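Long-range contacts in Ika8 (Synthetic construct, PDB 6G6O), which has no known natural function but was computationally designed as a symmetrical eight-bladed beta-propeller of WD40-type repeats: residues 132-137 against 150-155; 174-179 against 191-196; 222-227 against 261-266. One frame throughout, in Å; residues are numbered along the deposited sequence.

Contact 1: residues 132-137 against 150-155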
loop_
_atom_site.group_PDB
_atom_site.type_symbol
_atom_site.label_atom_id
_atom_site.label_comp_id
_atom_site.label_asym_id
_atom_site.label_seq_id
_atom_site.Cartn_x
_atom_site.Cartn_y
_atom_site.Cartn_z
ATOM N N ASP A 132 20.642 7.872 -2.926
ATOM C CA ASP A 132 19.816 9.051 -2.707
ATOM C C ASP A 132 18.448 8.916 -3.357
ATOM O O ASP A 132 17.501 9.582 -2.925
ATOM C CB ASP A 132 20.529 10.294 -3.241
ATOM C CG ASP A 132 21.906 10.480 -2.634
ATOM O OD1 ASP A 132 21.989 10.761 -1.420
ATOM O OD2 ASP A 132 22.904 10.340 -3.372
ATOM N N GLY A 133 18.325 8.073 -4.380
ATOM C CA GLY A 133 17.048 7.816 -5.016
ATOM C C GLY A 133 16.425 9.033 -5.665
ATOM O O GLY A 133 16.791 9.408 -6.783
ATOM N N HIS A 134 15.486 9.661 -4.968
ATOM C CA HIS A 134 14.740 10.792 -5.493
ATOM C C HIS A 134 15.071 12.057 -4.712
ATOM O O HIS A 134 15.522 12.010 -3.565
ATOM C CB HIS A 134 13.231 10.528 -5.435
ATOM C CG HIS A 134 12.810 9.261 -6.114
ATOM N ND1 HIS A 134 12.099 9.251 -7.295
ATOM C CD2 HIS A 134 12.996 7.964 -5.777
ATOM C CE1 HIS A 134 11.868 8.003 -7.657
ATOM N NE2 HIS A 134 12.402 7.201 -6.754
ATOM N N GLN A 135 14.848 13.200 -5.364
ATOM C CA GLN A 135 14.881 14.500 -4.706
ATOM C C GLN A 135 13.510 14.914 -4.195
ATOM O O GLN A 135 13.199 16.111 -4.144
ATOM C CB GLN A 135 15.440 15.559 -5.655
ATOM C CG GLN A 135 16.898 15.356 -6.023
ATOM C CD GLN A 135 17.460 16.526 -6.802
ATOM O OE1 GLN A 135 17.163 16.699 -7.984
ATOM N NE2 GLN A 135 18.275 17.340 -6.142
ATOM N N SER A 136 12.681 13.943 -3.825
ATOM C CA SER A 136 11.314 14.189 -3.398
ATOM C C SER A 136 10.857 12.991 -2.584
ATOM O O SER A 136 11.425 11.900 -2.683
ATOM C CB SER A 136 10.385 14.422 -4.595
ATOM O OG SER A 136 9.119 14.903 -4.183
ATOM N N GLU A 137 9.819 13.209 -1.782
ATOM C CA GLU A 137 9.303 12.164 -0.909
ATOM C C GLU A 137 8.880 10.945 -1.717
ATOM O O GLU A 137 8.069 11.052 -2.641
ATOM C CB GLU A 137 8.125 12.700 -0.100
ATOM C CG GLU A 137 7.529 11.695 0.863
ATOM C CD GLU A 137 6.372 12.266 1.649
ATOM O OE1 GLU A 137 5.334 11.580 1.760
ATOM O OE2 GLU A 137 6.500 13.403 2.150
ATOM N N SER A 150 10.434 2.691 -7.965
ATOM C CA SER A 150 10.069 3.674 -6.957
ATOM C C SER A 150 9.421 4.890 -7.602
ATOM O O SER A 150 9.768 5.281 -8.719
ATOM C CB SER A 150 11.295 4.113 -6.150
ATOM O OG SER A 150 12.261 4.723 -6.989
ATOM N N GLY A 151 8.471 5.484 -6.878
ATOM C CA GLY A 151 7.855 6.719 -7.298
ATOM C C GLY A 151 7.979 7.763 -6.206
ATOM O O GLY A 151 8.187 7.448 -5.036
ATOM N N ALA A 152 7.854 9.025 -6.611
ATOM C CA ALA A 152 8.081 10.136 -5.698
ATOM C C ALA A 152 6.991 11.182 -5.867
ATOM O O ALA A 152 6.208 11.154 -6.820
ATOM C CB ALA A 152 9.464 10.764 -5.914
ATOM N N LYS A 153 6.963 12.125 -4.924
ATOM C CA LYS A 153 5.942 13.164 -4.888
ATOM C C LYS A 153 6.050 14.154 -6.040
ATOM O O LYS A 153 5.108 14.926 -6.255
ATOM C CB LYS A 153 6.022 13.917 -3.559
ATOM C CG LYS A 153 4.681 14.144 -2.884
ATOM C CD LYS A 153 4.837 15.008 -1.647
ATOM C CE LYS A 153 5.174 16.440 -2.023
ATOM N NZ LYS A 153 5.450 17.293 -0.834
ATOM N N ASP A 154 7.160 14.164 -6.776
ATOM C CA ASP A 154 7.342 15.084 -7.892
ATOM C C ASP A 154 7.010 14.458 -9.238
ATOM O O ASP A 154 7.149 15.126 -10.267
ATOM C CB ASP A 154 8.777 15.625 -7.910
ATOM C CG ASP A 154 9.825 14.525 -7.917
ATOM O OD1 ASP A 154 9.458 13.339 -8.047
ATOM O OD2 ASP A 154 11.024 14.850 -7.786
ATOM N N GLY A 155 6.578 13.199 -9.260
ATOM C CA GLY A 155 6.223 12.534 -10.493
ATOM C C GLY A 155 7.312 11.683 -11.103
ATOM O O GLY A 155 7.078 11.070 -12.149
HETATM O O HOH W 1 13.629 13.099 -7.952
#

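Contact 2: residues 174-179 against 191-196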
loop_
_atom_site.group_PDB
_atom_site.type_symbol
_atom_site.label_atom_id
_atom_site.label_comp_id
_atom_site.label_asym_id
_atom_site.label_seq_id
_atom_site.Cartn_x
_atom_site.Cartn_y
_atom_site.Cartn_z
ATOM N N HIS A 174 5.799 11.397 -14.411
ATOM C CA HIS A 174 4.580 12.183 -14.480
ATOM C C HIS A 174 4.859 13.617 -14.050
ATOM O O HIS A 174 5.924 13.939 -13.519
ATOM C CB HIS A 174 3.483 11.578 -13.593
ATOM C CG HIS A 174 3.157 10.152 -13.918
ATOM N ND1 HIS A 174 1.912 9.757 -14.355
ATOM C CD2 HIS A 174 3.912 9.030 -13.866
ATOM C CE1 HIS A 174 1.914 8.452 -14.559
ATOM N NE2 HIS A 174 3.116 7.986 -14.270
ATOM N N GLN A 175 3.878 14.484 -14.291
ATOM C CA GLN A 175 3.892 15.846 -13.780
ATOM C C GLN A 175 3.149 15.976 -12.456
ATOM O O GLN A 175 2.865 17.098 -12.024
ATOM C CB GLN A 175 3.286 16.807 -14.806
ATOM C CG GLN A 175 3.825 16.651 -16.216
ATOM C CD GLN A 175 3.124 17.563 -17.206
ATOM O OE1 GLN A 175 2.964 18.759 -16.959
ATOM N NE2 GLN A 175 2.700 17.000 -18.332
ATOM N N SER A 176 2.824 14.858 -11.810
ATOM C CA SER A 176 2.090 14.868 -10.554
ATOM C C SER A 176 2.595 13.738 -9.673
ATOM O O SER A 176 3.185 12.766 -10.151
ATOM C CB SER A 176 0.579 14.729 -10.780
ATOM O OG SER A 176 -0.135 14.876 -9.565
ATOM N N ALA A 177 2.339 13.874 -8.373
ATOM C CA ALA A 177 2.827 12.909 -7.396
ATOM C C ALA A 177 2.354 11.501 -7.731
ATOM O O ALA A 177 1.192 11.282 -8.077
ATOM C CB ALA A 177 2.361 13.299 -5.993
ATOM N N ILE A 178 3.274 10.543 -7.631
ATOM C CA ILE A 178 2.945 9.149 -7.890
ATOM C C ILE A 178 2.128 8.603 -6.728
ATOM O O ILE A 178 2.502 8.761 -5.559
ATOM C CB ILE A 178 4.221 8.323 -8.103
ATOM C CG1 ILE A 178 5.105 8.965 -9.173
ATOM C CG2 ILE A 178 3.873 6.891 -8.471
ATOM C CD1 ILE A 178 4.418 9.138 -10.502
ATOM N N THR A 179 1.006 7.959 -7.042
ATOM C CA THR A 179 0.169 7.335 -6.026
ATOM C C THR A 179 0.345 5.824 -5.959
ATOM O O THR A 179 0.308 5.252 -4.866
ATOM C CB THR A 179 -1.308 7.669 -6.269
ATOM O OG1 THR A 179 -1.745 7.068 -7.492
ATOM C CG2 THR A 179 -1.505 9.175 -6.352
ATOM N N GLY A 191 0.837 5.400 -11.882
ATOM C CA GLY A 191 -0.304 6.301 -11.830
ATOM C C GLY A 191 -0.016 7.473 -10.927
ATOM O O GLY A 191 0.546 7.316 -9.843
ATOM N N ALA A 192 -0.402 8.659 -11.384
ATOM C CA ALA A 192 -0.155 9.897 -10.663
ATOM C C ALA A 192 -1.461 10.457 -10.114
ATOM O O ALA A 192 -2.557 10.045 -10.499
ATOM C CB ALA A 192 0.532 10.926 -11.569
ATOM N N ALA A 193 -1.321 11.423 -9.206
ATOM C CA ALA A 193 -2.467 12.003 -8.515
ATOM C C ALA A 193 -3.391 12.790 -9.435
ATOM O O ALA A 193 -4.519 13.092 -9.029
ATOM C CB ALA A 193 -1.986 12.904 -7.376
ATOM N N ASP A 194 -2.957 13.130 -10.646
ATOM C CA ASP A 194 -3.782 13.889 -11.575
ATOM C C ASP A 194 -4.659 13.001 -12.449
ATOM O O ASP A 194 -5.309 13.506 -13.369
ATOM C CB ASP A 194 -2.904 14.781 -12.459
ATOM C CG ASP A 194 -1.770 14.019 -13.121
ATOM O OD1 ASP A 194 -1.744 12.775 -13.022
ATOM O OD2 ASP A 194 -0.900 14.667 -13.739
ATOM N N GLY A 195 -4.692 11.697 -12.184
ATOM C CA GLY A 195 -5.485 10.776 -12.962
ATOM C C GLY A 195 -4.763 10.127 -14.121
ATOM O O GLY A 195 -5.302 9.184 -14.713
ATOM N N THR A 196 -3.565 10.591 -14.464
ATOM C CA THR A 196 -2.841 10.023 -15.592
ATOM C C THR A 196 -2.292 8.645 -15.242
ATOM O O THR A 196 -1.881 8.389 -14.107
ATOM C CB THR A 196 -1.696 10.945 -16.017
ATOM O OG1 THR A 196 -0.797 11.136 -14.918
ATOM C CG2 THR A 196 -2.236 12.294 -16.466
HETATM O O HOH W 2 1.670 13.992 -15.371
#

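Contact 3: residues 222-227 against 261-266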
loop_
_atom_site.group_PDB
_atom_site.type_symbol
_atom_site.label_atom_id
_atom_site.label_comp_id
_atom_site.label_asym_id
_atom_site.label_seq_id
_atom_site.Cartn_x
_atom_site.Cartn_y
_atom_site.Cartn_z
ATOM N N GLN A 222 -5.022 0.951 -7.585
ATOM C CA GLN A 222 -4.768 -0.472 -7.415
ATOM C C GLN A 222 -4.579 -1.101 -8.786
ATOM O O GLN A 222 -5.362 -0.841 -9.704
ATOM C CB GLN A 222 -5.915 -1.153 -6.662
ATOM C CG GLN A 222 -5.518 -2.447 -5.977
ATOM C CD GLN A 222 -4.930 -2.221 -4.601
ATOM O OE1 GLN A 222 -4.971 -1.111 -4.070
ATOM N NE2 GLN A 222 -4.377 -3.276 -4.016
ATOM N N PHE A 223 -3.538 -1.920 -8.921
ATOM C CA PHE A 223 -3.223 -2.605 -10.168
ATOM C C PHE A 223 -3.276 -4.106 -9.936
ATOM O O PHE A 223 -2.563 -4.630 -9.072
ATOM C CB PHE A 223 -1.842 -2.201 -10.692
ATOM C CG PHE A 223 -1.689 -0.727 -10.931
ATOM C CD1 PHE A 223 -2.186 -0.144 -12.083
ATOM C CD2 PHE A 223 -1.035 0.071 -10.010
ATOM C CE1 PHE A 223 -2.042 1.210 -12.307
ATOM C CE2 PHE A 223 -0.890 1.425 -10.229
ATOM C CZ PHE A 223 -1.394 1.995 -11.379
ATOM N N LYS A 224 -4.122 -4.791 -10.700
ATOM C CA LYS A 224 -4.165 -6.251 -10.716
ATOM C C LYS A 224 -4.294 -6.671 -12.172
ATOM O O LYS A 224 -5.334 -6.434 -12.794
ATOM C CB LYS A 224 -5.324 -6.792 -9.878
ATOM C CG LYS A 224 -5.135 -8.227 -9.408
ATOM C CD LYS A 224 -6.349 -8.716 -8.633
ATOM C CE LYS A 224 -7.316 -9.472 -9.530
ATOM N NZ LYS A 224 -6.849 -10.858 -9.812
ATOM N N ASP A 225 -3.239 -7.281 -12.708
ATOM C CA ASP A 225 -3.123 -7.586 -14.140
ATOM C C ASP A 225 -3.194 -6.251 -14.879
ATOM O O ASP A 225 -2.508 -5.298 -14.471
ATOM C CB ASP A 225 -4.165 -8.626 -14.537
ATOM C CG ASP A 225 -4.000 -9.932 -13.783
ATOM O OD1 ASP A 225 -2.927 -10.559 -13.909
ATOM O OD2 ASP A 225 -4.940 -10.331 -13.063
ATOM N N ASN A 226 -3.993 -6.119 -15.939
ATOM C CA ASN A 226 -4.044 -4.898 -16.733
ATOM C C ASN A 226 -5.269 -4.044 -16.417
ATOM O O ASN A 226 -5.762 -3.322 -17.290
ATOM C CB ASN A 226 -4.008 -5.233 -18.224
ATOM C CG ASN A 226 -2.896 -6.200 -18.578
ATOM O OD1 ASN A 226 -1.747 -6.020 -18.173
ATOM N ND2 ASN A 226 -3.233 -7.234 -19.339
ATOM N N ILE A 227 -5.766 -4.102 -15.186
ATOM C CA ILE A 227 -6.966 -3.379 -14.782
ATOM C C ILE A 227 -6.603 -2.445 -13.638
ATOM O O ILE A 227 -5.908 -2.847 -12.698
ATOM C CB ILE A 227 -8.095 -4.344 -14.376
ATOM C CG1 ILE A 227 -8.529 -5.179 -15.580
ATOM C CG2 ILE A 227 -9.281 -3.579 -13.807
ATOM C CD1 ILE A 227 -9.467 -6.315 -15.236
ATOM N N LEU A 261 -8.609 1.619 -1.032
ATOM C CA LEU A 261 -9.059 0.702 -2.067
ATOM C C LEU A 261 -8.479 -0.679 -1.807
ATOM O O LEU A 261 -7.432 -0.822 -1.170
ATOM C CB LEU A 261 -8.650 1.172 -3.471
ATOM C CG LEU A 261 -9.444 2.306 -4.121
ATOM C CD1 LEU A 261 -8.824 2.682 -5.459
ATOM C CD2 LEU A 261 -10.903 1.917 -4.298
ATOM N N ALA A 262 -9.179 -1.696 -2.305
ATOM C CA ALA A 262 -8.710 -3.072 -2.242
ATOM C C ALA A 262 -9.264 -3.820 -3.444
ATOM O O ALA A 262 -10.380 -3.552 -3.896
ATOM C CB ALA A 262 -9.122 -3.761 -0.938
ATOM N N PHE A 263 -8.473 -4.757 -3.958
ATOM C CA PHE A 263 -8.794 -5.433 -5.212
ATOM C C PHE A 263 -8.239 -6.846 -5.150
ATOM O O PHE A 263 -7.027 -7.031 -5.003
ATOM C CB PHE A 263 -8.209 -4.661 -6.398
ATOM C CG PHE A 263 -8.671 -5.143 -7.745
ATOM C CD1 PHE A 263 -9.743 -6.010 -7.871
ATOM C CD2 PHE A 263 -8.026 -4.714 -8.895
ATOM C CE1 PHE A 263 -10.156 -6.446 -9.118
ATOM C CE2 PHE A 263 -8.435 -5.142 -10.141
ATOM C CZ PHE A 263 -9.499 -6.011 -10.254
ATOM N N SER A 264 -9.124 -7.834 -5.261
ATOM C CA SER A 264 -8.731 -9.238 -5.186
ATOM C C SER A 264 -9.708 -10.055 -6.014
ATOM O O SER A 264 -10.904 -10.085 -5.708
ATOM C CB SER A 264 -8.707 -9.728 -3.736
ATOM O OG SER A 264 -8.331 -11.092 -3.660
ATOM N N LYS A 265 -9.197 -10.713 -7.055
ATOM C CA LYS A 265 -10.002 -11.508 -7.987
ATOM C C LYS A 265 -11.027 -10.578 -8.624
ATOM O O LYS A 265 -10.619 -9.612 -9.292
ATOM C CB LYS A 265 -10.562 -12.730 -7.253
ATOM C CG LYS A 265 -9.671 -13.961 -7.341
ATOM C CD LYS A 265 -9.884 -14.898 -6.161
ATOM C CE LYS A 265 -8.956 -14.551 -5.006
ATOM N NZ LYS A 265 -8.926 -15.623 -3.972
ATOM N N ASN A 266 -12.329 -10.803 -8.458
ATOM C CA ASN A 266 -13.350 -10.001 -9.118
ATOM C C ASN A 266 -14.045 -9.028 -8.175
ATOM O O ASN A 266 -15.089 -8.475 -8.532
ATOM C CB ASN A 266 -14.390 -10.910 -9.780
ATOM C CG ASN A 266 -13.846 -11.626 -11.001
ATOM O OD1 ASN A 266 -12.865 -11.191 -11.605
ATOM N ND2 ASN A 266 -14.483 -12.733 -11.369
#

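Contact 1: residues 132-137 against 150-155
The carbonyl oxygen of Glu137 is gripped twice by the facing segment. Lys153 N donates a hydrogen bond to Glu137 O at 2.8 Å; the angle at the hydrogen, 136°, is bent. A weaker CA-H...O contact comes from Ala152 CA, 3.2 Å from Glu137 O.

His134, three residues earlier, reaches across to strand 147-152. Its NE2 meets Ser150 OG near the plane of the ring, in an almost straight bond modelled very short at 2.5 Å. Either atom could be the donor. Ser150 chi1 (61°) sets OG between its backbone N and carbonyl carbon, and this turns the hydroxyl to the ring. The methyl of Ala152 lies 3.3 Å from His134 ND1, at an oblique angle to the imidazole. ND1 itself is bonded to Thr156, which also bonds Asp154 OD1. The Thr156 hydroxyl thus links the ring to the carboxylate.

Ser136 packs against the turn 152-155, with its CB 3.3 Å from Asp154 OD2 and its OG 3.3 Å from Lys153 CB. A water accepts from Gln135 N and donates to Asp154 OD2. The turn is of type I, closed by Gly155 N to Ala152 O. At Gly155 a CB would jam against the preceding carbonyl oxygen, which calls for glycine. With Trp160 against Ser150, the set is consistent with the Asp-His-Ser-Trp network of WD40 repeats, here with a threonine between Asp and His.

Contact 2: residues 174-179 against 191-196
His174 ND1 donates to Thr196 OG1 at 3.1 Å. The hydroxyl sits at the ring edge, within 1° of the imidazole plane, and the bond is fairly straight at 164°. The Ala192 methyl packs obliquely on the same ring, 3.3 Å from His174 ND1. Behind this first shell stands Asp194. Its OD1 takes the Thr196 hydroxyl on the syn side but tilted out of the carboxylate plane, with Thr196 OG1 to Asp194 OD1 at 2.7 Å. It also accepts from Thr196 N, above the same face, which makes an Asx turn. The threonine hydroxyl, which donates to the aspartate, is therefore left to accept from the histidine. His174 NE2 is bonded to Ser190, so both ring nitrogens are held and the rotation of the ring is fixed.

The relay is consistent with the polar network of WD40 repeats; it joins the loop before strand 178-184 to the turn after strand 187-192. These strands form a hairpin, and Ile178 pairs with Ala192 as an antiparallel non-hydrogen-bonded pair, their side chains diverging. Around that pair, Ala193 N bonds Ala177 O at 2.8 Å and Thr179 N bonds Gly191 O at 2.9 Å. Thr179 OG1 adds a longer bond to Gly191 O from above the carbonyl plane; its chi1 of 66° brings it there. Ser176 CB packs 3.3 Å from Asp194 OD2. Farther out, Thr139 of the preceding repeat bonds Ile178 O.

Contact 3: residues 222-227 against 261-266
Leu261 touches Gln222, its CB pointing toward the facing strand; its N is hydrogen-bonded to a glycerol, probably from the crystallisation liquor. Phe263 is the centre of the contact. Its CG is anti to the backbone N (chi1 -170°), which swings the ring across to the facing strand. There Lys224 CD sits over the middle of one ring face, 4.2 Å from the centroid and only 3° off the normal, a CH-pi contact. Lys224 CB touches the ring margin, 3.5 Å from Phe263 CE2. Gln222 CG lies at the ring edge, near its plane, and packs 3.5 Å from Phe263 CB. Ile227 CG2 lies 4.1 Å from Phe263 CE2, the two side chains crossing at about a right angle. Past Ser264, the Lys224 chain bends over the backbone, with Lys224 CE 3.3 Å from Lys265 O.

Were Lys224 shortened to an alanine, that face of the Phe263 ring would probably lose its aliphatic cover.

The segments include the ends of the first strands, 218-224 and 258-264, of two neighbouring propeller blades. Their short axes run almost parallel, 5° apart, at 7.5 Å, so the blades meet through side chains, not as one sheet. Lys224 NZ is too far from the ring for more than a weak cation-pi attraction, and has a long salt bridge to Asp225. The contact is therefore largely apolar, with lysine methylenes over the ring and Gln222 and Ile227 beside it.

Contacts 1 and 2 are equivalent sites in successive WD40 repeats, with centres 12 Å apart. They touch directly: Gly155 O is 2.6 Å from His174 N, and Ala152 O is 3.1 Å from Ile178 N, both probable hydrogen bonds. The turn that ends contact 1 meets the loop that opens contact 2. Contact 3 differs in kind, since its segments belong to two repeats. Its centre lies about 18 Å from that of contact 2 and about 24 Å from that of contact 1. It touches contact 2 through Phe223 CZ, 4.1 Å from Gly191 N, but does not touch contact 1. The glycerol there lies about 3 Å from the Gln222 side chain.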